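Local atomic coordinates of putative transcriptional regulator, LysR family (Vibrio parahaemolyticus, PDB entry 3OXN), a protein that probably binds DNA and regulates transcription as a LysR-family factor, represented by its effector-binding domain, which lacks the DNA-binding part. Residues Thr20-Thr26 and Gly68-Cys74; Val91-Leu97 and Ile163-Asp169. All blocks are in the same frame, centred on the assembly; numbering follows the deposited sequence.

Both contacts are buried strand pairs, but they belong to different sheets and share no element. Their centres lie about 24 Å apart, on opposite sides of the centre of the chain. Each sheet is the core of one of the two alpha/beta lobes expected of a LysR substrate-binding domain, which resembles type II periplasmic binding proteins. Contact 1 joins parallel strands and contact 2 antiparallel ones. Contact 1 adds polar side chains at its ends, where Asp70 takes a weak bond from a backbone N-H and Thr26 precedes the turn into helix 28-44. Contact 2 is more apolar. Leu94, Leu96 and Val166 pack under helix 168-177, and its partly exposed residues gather where that helix begins.

Contact 1 of 2, residues Thr20-Thr26 and Gly68-Cys74; sequences TFTIATT and GADLAIC
Ile23 and Leu71 lie side by side on one face of a parallel strand pair in a mixed sheet. The sheet belongs to a lobe of the type II periplasmic-binding-protein fold. Strand 20-25 sits between strands 49-54 and 71-74, and its axis runs 26° from that of 71-74. Ile23 has CG1 anti to its carbonyl carbon (chi1 -54°), and the second torsion then turns CD1 toward Leu71 CB, 3.7 Å from Ile23 CD1. Its other branch, CG2, leans obliquely on Ile73 CD1 at 4.2 Å. Leu211 of helix 206-227 covers Ile23, and Leu34 of helix 28-44 touches both Thr25 and Ile73. The face with Ala24 and Ala72 bears small methyls, and Ala24 CB meets Ala69 CB at 4.2 Å.

Ala24 bonds strand 71-74 through both its N-H and its carbonyl. Its N donates to Leu71 O at 2.9 Å, and its O accepts from Ile73 N. Thr22 O takes two donors: Leu71 N comes in nearly head-on, whereas Asp70 N, 2.8 Å from Thr22 O, is tilted 28° from the carbonyl plane. Asp70 then bends back. Its OD2 accepts a weak bond from Thr22 N at 3.3 Å and lies obliquely to the Phe21 ring. Thr22 turns OG1 to Gly68 O in another weak bond, just past the end of helix 60-65.

At the far end the strand leads toward helix 28-44. Thr26 OG1 is hydrogen-bonded to Ala29 N, capping it, and to Tyr194 OH. The other branch of Thr26, the methyl CG2, lies 3.6 Å from Cys74 CB.

Contact 2 of 2, residues Val91-Leu97 and Ile163-Asp169; sequences VGVLCLL and IITVPAD
Leu96 and Ile164 sit side by side across the strands, on the same face of the sheet, at the tightly packed end of this contact. Leu96 CB is 3.8 Å from Ile164 CB. Leu96 also sends CD2 across Val166 at about a right angle, and it meets Val166 CG2 at 3.7 Å. Ala171 of helix 168-177 touches both Leu96 and Val166, so this face is roofed. On the other face Cys95 CB packs on Ile163 CG2 at 3.8 Å. Thr165 lies beside Cys95, and its OG1 is hydrogen-bonded to Tyr113 OH. Leu97 lays CD2 alongside Ile163 CG1.

The strands are antiparallel, in the mixed sheet of the second alpha/beta lobe of this substrate-binding domain. Leu94 and Val166 form a hydrogen-bonded pair. Leu94 N is 2.7 Å from Val166 O, Val166 N is 2.9 Å from Leu94 O, and both donors arrive nearly head-on. Leu96 and Ile164 form the next such pair, in which Leu96 N is tilted 25° from the carbonyl plane of Ile164.

Beyond Pro167, the N-cap of helix 168-177, lies the solvent side. Gly92, Leu94, Ala168 and Asp169 are partly exposed. Leu94 CB still comes within 3.7 Å of Ala168 CA, and Tyr172 also touches Leu94. Val91 and Pro167 stay buried under Tyr28, which touches both, with Val91 CG1 3.8 Å from Pro167 CB.

Contact 1 of 2, residues Thr20-Thr26 and Gly68-Cys74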
ATOM      1  N   THR A  20       5.092  16.601 -14.184  1.00 43.34           N
ATOM      2  CA  THR A  20       4.741  15.525 -13.260  1.00 44.01           C
ATOM      3  C   THR A  20       3.924  16.007 -12.041  1.00 39.53           C
ATOM      4  O   THR A  20       4.108  17.107 -11.523  1.00 39.24           O
ATOM      5  CB  THR A  20       5.969  14.688 -12.834  1.00 39.01           C
ATOM      6  OG1 THR A  20       5.839  14.349 -11.453  1.00 38.80           O
ATOM      7  CG2 THR A  20       7.251  15.470 -13.043  1.00 36.85           C
ATOM      8  N   PHE A  21       2.996  15.172 -11.605  1.00 35.37           N
ATOM      9  CA  PHE A  21       2.131  15.541 -10.508  1.00 34.82           C
ATOM     10  C   PHE A  21       2.433  14.626  -9.347  1.00 36.73           C
ATOM     11  O   PHE A  21       2.572  13.413  -9.518  1.00 36.35           O
ATOM     12  CB  PHE A  21       0.659  15.430 -10.922  1.00 40.92           C
ATOM     13  CG  PHE A  21       0.309  16.253 -12.139  1.00 38.57           C
ATOM     14  CD1 PHE A  21       0.589  15.786 -13.416  1.00 39.14           C
ATOM     15  CD2 PHE A  21      -0.275  17.497 -12.004  1.00 36.83           C
ATOM     16  CE1 PHE A  21       0.295  16.540 -14.526  1.00 38.06           C
ATOM     17  CE2 PHE A  21      -0.573  18.252 -13.119  1.00 42.02           C
ATOM     18  CZ  PHE A  21      -0.284  17.767 -14.383  1.00 39.37           C
ATOM     19  N   THR A  22       2.576  15.225  -8.172  1.00 35.79           N
ATOM     20  CA  THR A  22       2.707  14.484  -6.940  1.00 32.56           C
ATOM     21  C   THR A  22       1.336  14.403  -6.288  1.00 31.87           C
ATOM     22  O   THR A  22       0.724  15.421  -5.980  1.00 31.20           O
ATOM     23  CB  THR A  22       3.658  15.195  -5.980  1.00 34.47           C
ATOM     24  OG1 THR A  22       4.900  15.422  -6.646  1.00 39.60           O
ATOM     25  CG2 THR A  22       3.886  14.366  -4.718  1.00 30.09           C
ATOM     26  N   ILE A  23       0.863  13.185  -6.081  1.00 31.41           N
ATOM     27  CA  ILE A  23      -0.368  12.959  -5.354  1.00 30.78           C
ATOM     28  C   ILE A  23      -0.067  12.190  -4.094  1.00 26.44           C
ATOM     29  O   ILE A  23       0.363  11.047  -4.169  1.00 30.19           O
ATOM     30  CB  ILE A  23      -1.322  12.092  -6.172  1.00 32.28           C
ATOM     31  CG1 ILE A  23      -1.538  12.708  -7.554  1.00 32.11           C
ATOM     32  CG2 ILE A  23      -2.635  11.914  -5.423  1.00 29.34           C
ATOM     33  CD1 ILE A  23      -2.245  14.031  -7.497  1.00 32.43           C
ATOM     34  N   ALA A  24      -0.281  12.803  -2.939  1.00 25.63           N
ATOM     35  CA  ALA A  24      -0.162  12.077  -1.671  1.00 27.59           C
ATOM     36  C   ALA A  24      -1.469  11.349  -1.423  1.00 26.50           C
ATOM     37  O   ALA A  24      -2.534  11.973  -1.356  1.00 29.15           O
ATOM     38  CB  ALA A  24       0.144  13.032  -0.519  1.00 25.99           C
ATOM     39  N   THR A  25      -1.429  10.030  -1.309  1.00 26.88           N
ATOM     40  CA  THR A  25      -2.704   9.320  -1.169  1.00 29.67           C
ATOM     41  C   THR A  25      -2.756   8.144  -0.184  1.00 28.89           C
ATOM     42  O   THR A  25      -1.732   7.578   0.208  1.00 29.53           O
ATOM     43  CB  THR A  25      -3.288   8.945  -2.553  1.00 31.51           C
ATOM     44  OG1 THR A  25      -4.215   7.867  -2.406  1.00 39.65           O
ATOM     45  CG2 THR A  25      -2.197   8.539  -3.525  1.00 28.19           C
ATOM     46  N   THR A  26      -3.963   7.808   0.247  1.00 28.57           N
ATOM     47  CA  THR A  26      -4.147   6.661   1.125  1.00 32.64           C
ATOM     48  C   THR A  26      -4.020   5.363   0.349  1.00 30.20           C
ATOM     49  O   THR A  26      -3.654   5.374  -0.812  1.00 33.43           O
ATOM     50  CB  THR A  26      -5.518   6.684   1.811  1.00 33.90           C
ATOM     51  OG1 THR A  26      -6.547   6.638   0.817  1.00 31.32           O
ATOM     52  CG2 THR A  26      -5.669   7.935   2.653  1.00 32.69           C
ATOM     53  N   GLY A  68       6.227  19.025  -1.308  1.00 30.48           N
ATOM     54  CA  GLY A  68       5.991  19.074  -2.745  1.00 31.83           C
ATOM     55  C   GLY A  68       4.790  18.289  -3.286  1.00 35.39           C
ATOM     56  O   GLY A  68       4.725  17.985  -4.486  1.00 35.26           O
ATOM     57  N   ALA A  69       3.838  17.958  -2.413  1.00 30.83           N
ATOM     58  CA  ALA A  69       2.640  17.240  -2.827  1.00 31.22           C
ATOM     59  C   ALA A  69       1.694  18.196  -3.557  1.00 30.69           C
ATOM     60  O   ALA A  69       1.336  19.239  -3.028  1.00 28.88           O
ATOM     61  CB  ALA A  69       1.956  16.617  -1.626  1.00 30.02           C
ATOM     62  N   ASP A  70       1.311  17.853  -4.782  1.00 31.76           N
ATOM     63  CA  ASP A  70       0.450  18.735  -5.567  1.00 36.05           C
ATOM     64  C   ASP A  70      -0.993  18.683  -5.076  1.00 34.23           C
ATOM     65  O   ASP A  70      -1.649  19.714  -4.937  1.00 34.21           O
ATOM     66  CB  ASP A  70       0.530  18.408  -7.062  1.00 36.05           C
ATOM     67  CG  ASP A  70       1.734  19.053  -7.731  1.00 39.21           C
ATOM     68  OD1 ASP A  70       2.157  20.141  -7.272  1.00 36.51           O
ATOM     69  OD2 ASP A  70       2.248  18.484  -8.724  1.00 40.30           O
ATOM     70  N   LEU A  71      -1.454  17.471  -4.781  1.00 32.59           N
ATOM     71  CA  LEU A  71      -2.822  17.207  -4.352  1.00 30.78           C
ATOM     72  C   LEU A  71      -2.799  16.055  -3.347  1.00 30.49           C
ATOM     73  O   LEU A  71      -1.965  15.150  -3.436  1.00 30.68           O
ATOM     74  CB  LEU A  71      -3.659  16.803  -5.570  1.00 30.39           C
ATOM     75  CG  LEU A  71      -5.129  16.428  -5.411  1.00 29.09           C
ATOM     76  CD1 LEU A  71      -5.966  17.616  -4.975  1.00 27.69           C
ATOM     77  CD2 LEU A  71      -5.640  15.870  -6.729  1.00 29.17           C
ATOM     78  N   ALA A  72      -3.710  16.079  -2.387  1.00 29.74           N
ATOM     79  CA  ALA A  72      -3.849  14.959  -1.470  1.00 27.03           C
ATOM     80  C   ALA A  72      -5.246  14.367  -1.621  1.00 29.63           C
ATOM     81  O   ALA A  72      -6.231  15.111  -1.652  1.00 29.36           O
ATOM     82  CB  ALA A  72      -3.612  15.422  -0.046  1.00 26.34           C
ATOM     83  N   ILE A  73      -5.344  13.043  -1.733  1.00 28.74           N
ATOM     84  CA  ILE A  73      -6.659  12.397  -1.679  1.00 28.17           C
ATOM     85  C   ILE A  73      -6.825  11.511  -0.429  1.00 29.91           C
ATOM     86  O   ILE A  73      -6.149  10.484  -0.294  1.00 31.08           O
ATOM     87  CB  ILE A  73      -6.955  11.567  -2.933  1.00 25.56           C
ATOM     88  CG1 ILE A  73      -6.776  12.425  -4.195  1.00 28.71           C
ATOM     89  CG2 ILE A  73      -8.362  10.960  -2.832  1.00 24.81           C
ATOM     90  CD1 ILE A  73      -6.783  11.637  -5.525  1.00 26.63           C
ATOM     91  N   CYS A  74      -7.718  11.908   0.475  1.00 25.71           N
ATOM     92  CA  CYS A  74      -7.930  11.168   1.704  1.00 26.74           C
ATOM     93  C   CYS A  74      -9.170  11.641   2.431  1.00 28.78           C
ATOM     94  O   CYS A  74      -9.951  12.411   1.908  1.00 27.28           O
ATOM     95  CB  CYS A  74      -6.749  11.393   2.636  1.00 31.75           C
ATOM     96  SG  CYS A  74      -6.674  13.075   3.328  1.00 28.97           S
TER

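Contact 2 of 2, residues Val91-Leu97 and Ile163-Asp169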
ATOM      1  N   VAL A  91     -17.304   7.242   0.907  1.00 38.11           N
ATOM      2  CA  VAL A  91     -16.835   5.899   1.239  1.00 38.05           C
ATOM      3  C   VAL A  91     -17.627   5.259   2.373  1.00 36.62           C
ATOM      4  O   VAL A  91     -17.844   5.875   3.420  1.00 36.23           O
ATOM      5  CB  VAL A  91     -15.373   5.904   1.669  1.00 33.94           C
ATOM      6  CG1 VAL A  91     -14.782   4.512   1.502  1.00 32.07           C
ATOM      7  CG2 VAL A  91     -14.594   6.922   0.865  1.00 34.69           C
ATOM      8  N   GLY A  92     -18.051   4.019   2.157  1.00 36.04           N
ATOM      9  CA  GLY A  92     -18.680   3.233   3.204  1.00 35.94           C
ATOM     10  C   GLY A  92     -17.834   2.011   3.507  1.00 32.36           C
ATOM     11  O   GLY A  92     -16.926   1.684   2.739  1.00 29.59           O
ATOM     12  N   VAL A  93     -18.133   1.331   4.615  1.00 32.23           N
ATOM     13  CA  VAL A  93     -17.339   0.169   5.041  1.00 33.91           C
ATOM     14  C   VAL A  93     -18.061  -1.179   4.875  1.00 34.48           C
ATOM     15  O   VAL A  93     -19.263  -1.279   5.103  1.00 38.58           O
ATOM     16  CB  VAL A  93     -16.783   0.349   6.481  1.00 31.20           C
ATOM     17  CG1 VAL A  93     -16.696  -0.974   7.201  1.00 30.10           C
ATOM     18  CG2 VAL A  93     -15.427   0.993   6.419  1.00 31.55           C
ATOM     19  N   LEU A  94     -17.324  -2.209   4.470  1.00 31.89           N
ATOM     20  CA  LEU A  94     -17.924  -3.493   4.146  1.00 30.79           C
ATOM     21  C   LEU A  94     -17.016  -4.621   4.661  1.00 32.04           C
ATOM     22  O   LEU A  94     -15.845  -4.395   4.920  1.00 32.93           O
ATOM     23  CB  LEU A  94     -18.094  -3.584   2.630  1.00 31.90           C
ATOM     24  CG  LEU A  94     -19.475  -3.914   2.051  1.00 36.75           C
ATOM     25  CD1 LEU A  94     -20.583  -3.097   2.709  1.00 35.94           C
ATOM     26  CD2 LEU A  94     -19.476  -3.705   0.543  1.00 34.42           C
ATOM     27  N   CYS A  95     -17.549  -5.828   4.812  1.00 31.68           N
ATOM     28  CA  CYS A  95     -16.768  -6.960   5.308  1.00 30.51           C
ATOM     29  C   CYS A  95     -16.457  -7.990   4.235  1.00 33.62           C
ATOM     30  O   CYS A  95     -17.228  -8.170   3.292  1.00 35.09           O
ATOM     31  CB  CYS A  95     -17.499  -7.638   6.454  1.00 29.89           C
ATOM     32  SG  CYS A  95     -17.609  -6.538   7.839  1.00 37.44           S
ATOM     33  N   LEU A  96     -15.336  -8.682   4.402  1.00 29.96           N
ATOM     34  CA  LEU A  96     -14.902  -9.699   3.464  1.00 30.47           C
ATOM     35  C   LEU A  96     -14.659 -10.983   4.228  1.00 32.45           C
ATOM     36  O   LEU A  96     -13.897 -10.992   5.193  1.00 34.74           O
ATOM     37  CB  LEU A  96     -13.607  -9.250   2.786  1.00 33.71           C
ATOM     38  CG  LEU A  96     -13.548  -8.710   1.344  1.00 35.32           C
ATOM     39  CD1 LEU A  96     -14.883  -8.201   0.823  1.00 35.72           C
ATOM     40  CD2 LEU A  96     -12.458  -7.643   1.208  1.00 31.19           C
ATOM     41  N   LEU A  97     -15.298 -12.073   3.813  1.00 34.87           N
ATOM     42  CA  LEU A  97     -15.052 -13.378   4.441  1.00 36.65           C
ATOM     43  C   LEU A  97     -14.519 -14.391   3.442  1.00 34.85           C
ATOM     44  O   LEU A  97     -14.827 -14.314   2.275  1.00 37.04           O
ATOM     45  CB  LEU A  97     -16.328 -13.949   5.064  1.00 34.75           C
ATOM     46  CG  LEU A  97     -17.124 -13.019   5.954  1.00 32.26           C
ATOM     47  CD1 LEU A  97     -18.132 -13.835   6.688  1.00 36.46           C
ATOM     48  CD2 LEU A  97     -16.187 -12.356   6.915  1.00 33.60           C
ATOM     49  N   ILE A 163     -12.846 -11.927   9.936  1.00 31.56           N
ATOM     50  CA  ILE A 163     -13.715 -11.055   9.170  1.00 31.99           C
ATOM     51  C   ILE A 163     -12.916  -9.805   8.829  1.00 32.78           C
ATOM     52  O   ILE A 163     -12.489  -9.051   9.724  1.00 30.99           O
ATOM     53  CB  ILE A 163     -14.972 -10.669   9.965  1.00 33.70           C
ATOM     54  CG1 ILE A 163     -15.830 -11.901  10.251  1.00 33.03           C
ATOM     55  CG2 ILE A 163     -15.775  -9.623   9.219  1.00 30.67           C
ATOM     56  CD1 ILE A 163     -16.741 -11.711  11.427  1.00 34.19           C
ATOM     57  N   ILE A 164     -12.708  -9.602   7.531  1.00 30.75           N
ATOM     58  CA  ILE A 164     -11.882  -8.511   7.027  1.00 31.63           C
ATOM     59  C   ILE A 164     -12.715  -7.255   6.784  1.00 32.66           C
ATOM     60  O   ILE A 164     -13.466  -7.202   5.819  1.00 35.61           O
ATOM     61  CB  ILE A 164     -11.194  -8.898   5.690  1.00 32.69           C
ATOM     62  CG1 ILE A 164     -10.229 -10.071   5.873  1.00 35.99           C
ATOM     63  CG2 ILE A 164     -10.424  -7.734   5.145  1.00 34.83           C
ATOM     64  CD1 ILE A 164     -10.915 -11.420   5.991  1.00 37.51           C
ATOM     65  N   THR A 165     -12.596  -6.244   7.640  1.00 32.95           N
ATOM     66  CA  THR A 165     -13.291  -4.983   7.381  1.00 31.82           C
ATOM     67  C   THR A 165     -12.500  -4.122   6.412  1.00 30.05           C
ATOM     68  O   THR A 165     -11.282  -4.059   6.493  1.00 32.12           O
ATOM     69  CB  THR A 165     -13.514  -4.177   8.652  1.00 34.86           C
ATOM     70  OG1 THR A 165     -14.341  -4.924   9.558  1.00 33.97           O
ATOM     71  CG2 THR A 165     -14.180  -2.855   8.298  1.00 32.57           C
ATOM     72  N   VAL A 166     -13.189  -3.454   5.496  1.00 32.03           N
ATOM     73  CA  VAL A 166     -12.531  -2.680   4.441  1.00 31.48           C
ATOM     74  C   VAL A 166     -13.491  -1.641   3.907  1.00 31.36           C
ATOM     75  O   VAL A 166     -14.707  -1.848   3.958  1.00 29.94           O
ATOM     76  CB  VAL A 166     -12.180  -3.555   3.230  1.00 31.06           C
ATOM     77  CG1 VAL A 166     -10.886  -4.293   3.438  1.00 30.62           C
ATOM     78  CG2 VAL A 166     -13.325  -4.497   2.918  1.00 30.54           C
ATOM     79  N   PRO A 167     -12.953  -0.533   3.360  1.00 33.58           N
ATOM     80  CA  PRO A 167     -13.797   0.423   2.632  1.00 33.19           C
ATOM     81  C   PRO A 167     -14.603  -0.318   1.561  1.00 33.34           C
ATOM     82  O   PRO A 167     -14.021  -1.145   0.851  1.00 33.77           O
ATOM     83  CB  PRO A 167     -12.778   1.367   1.977  1.00 30.74           C
ATOM     84  CG  PRO A 167     -11.573   1.251   2.787  1.00 31.21           C
ATOM     85  CD  PRO A 167     -11.527  -0.168   3.293  1.00 31.70           C
ATOM     86  N   ALA A 168     -15.900  -0.027   1.455  1.00 30.51           N
ATOM     87  CA  ALA A 168     -16.819  -0.758   0.579  1.00 32.56           C
ATOM     88  C   ALA A 168     -16.279  -1.134  -0.806  1.00 34.66           C
ATOM     89  O   ALA A 168     -16.309  -2.308  -1.189  1.00 32.98           O
ATOM     90  CB  ALA A 168     -18.103   0.019   0.427  1.00 34.56           C
ATOM     91  N   ASP A 169     -15.798  -0.133  -1.545  1.00 35.69           N
ATOM     92  CA  ASP A 169     -15.451  -0.285  -2.963  1.00 32.77           C
ATOM     93  C   ASP A 169     -14.339  -1.292  -3.140  1.00 33.85           C
ATOM     94  O   ASP A 169     -14.249  -1.963  -4.170  1.00 35.77           O
ATOM     95  CB  ASP A 169     -15.010   1.049  -3.585  1.00 33.54           C
ATOM     96  CG  ASP A 169     -15.792   2.247  -3.053  1.00 38.69           C
ATOM     97  OD1 ASP A 169     -16.163   3.110  -3.878  1.00 41.44           O
ATOM     98  OD2 ASP A 169     -16.022   2.341  -1.815  1.00 37.55           O
TER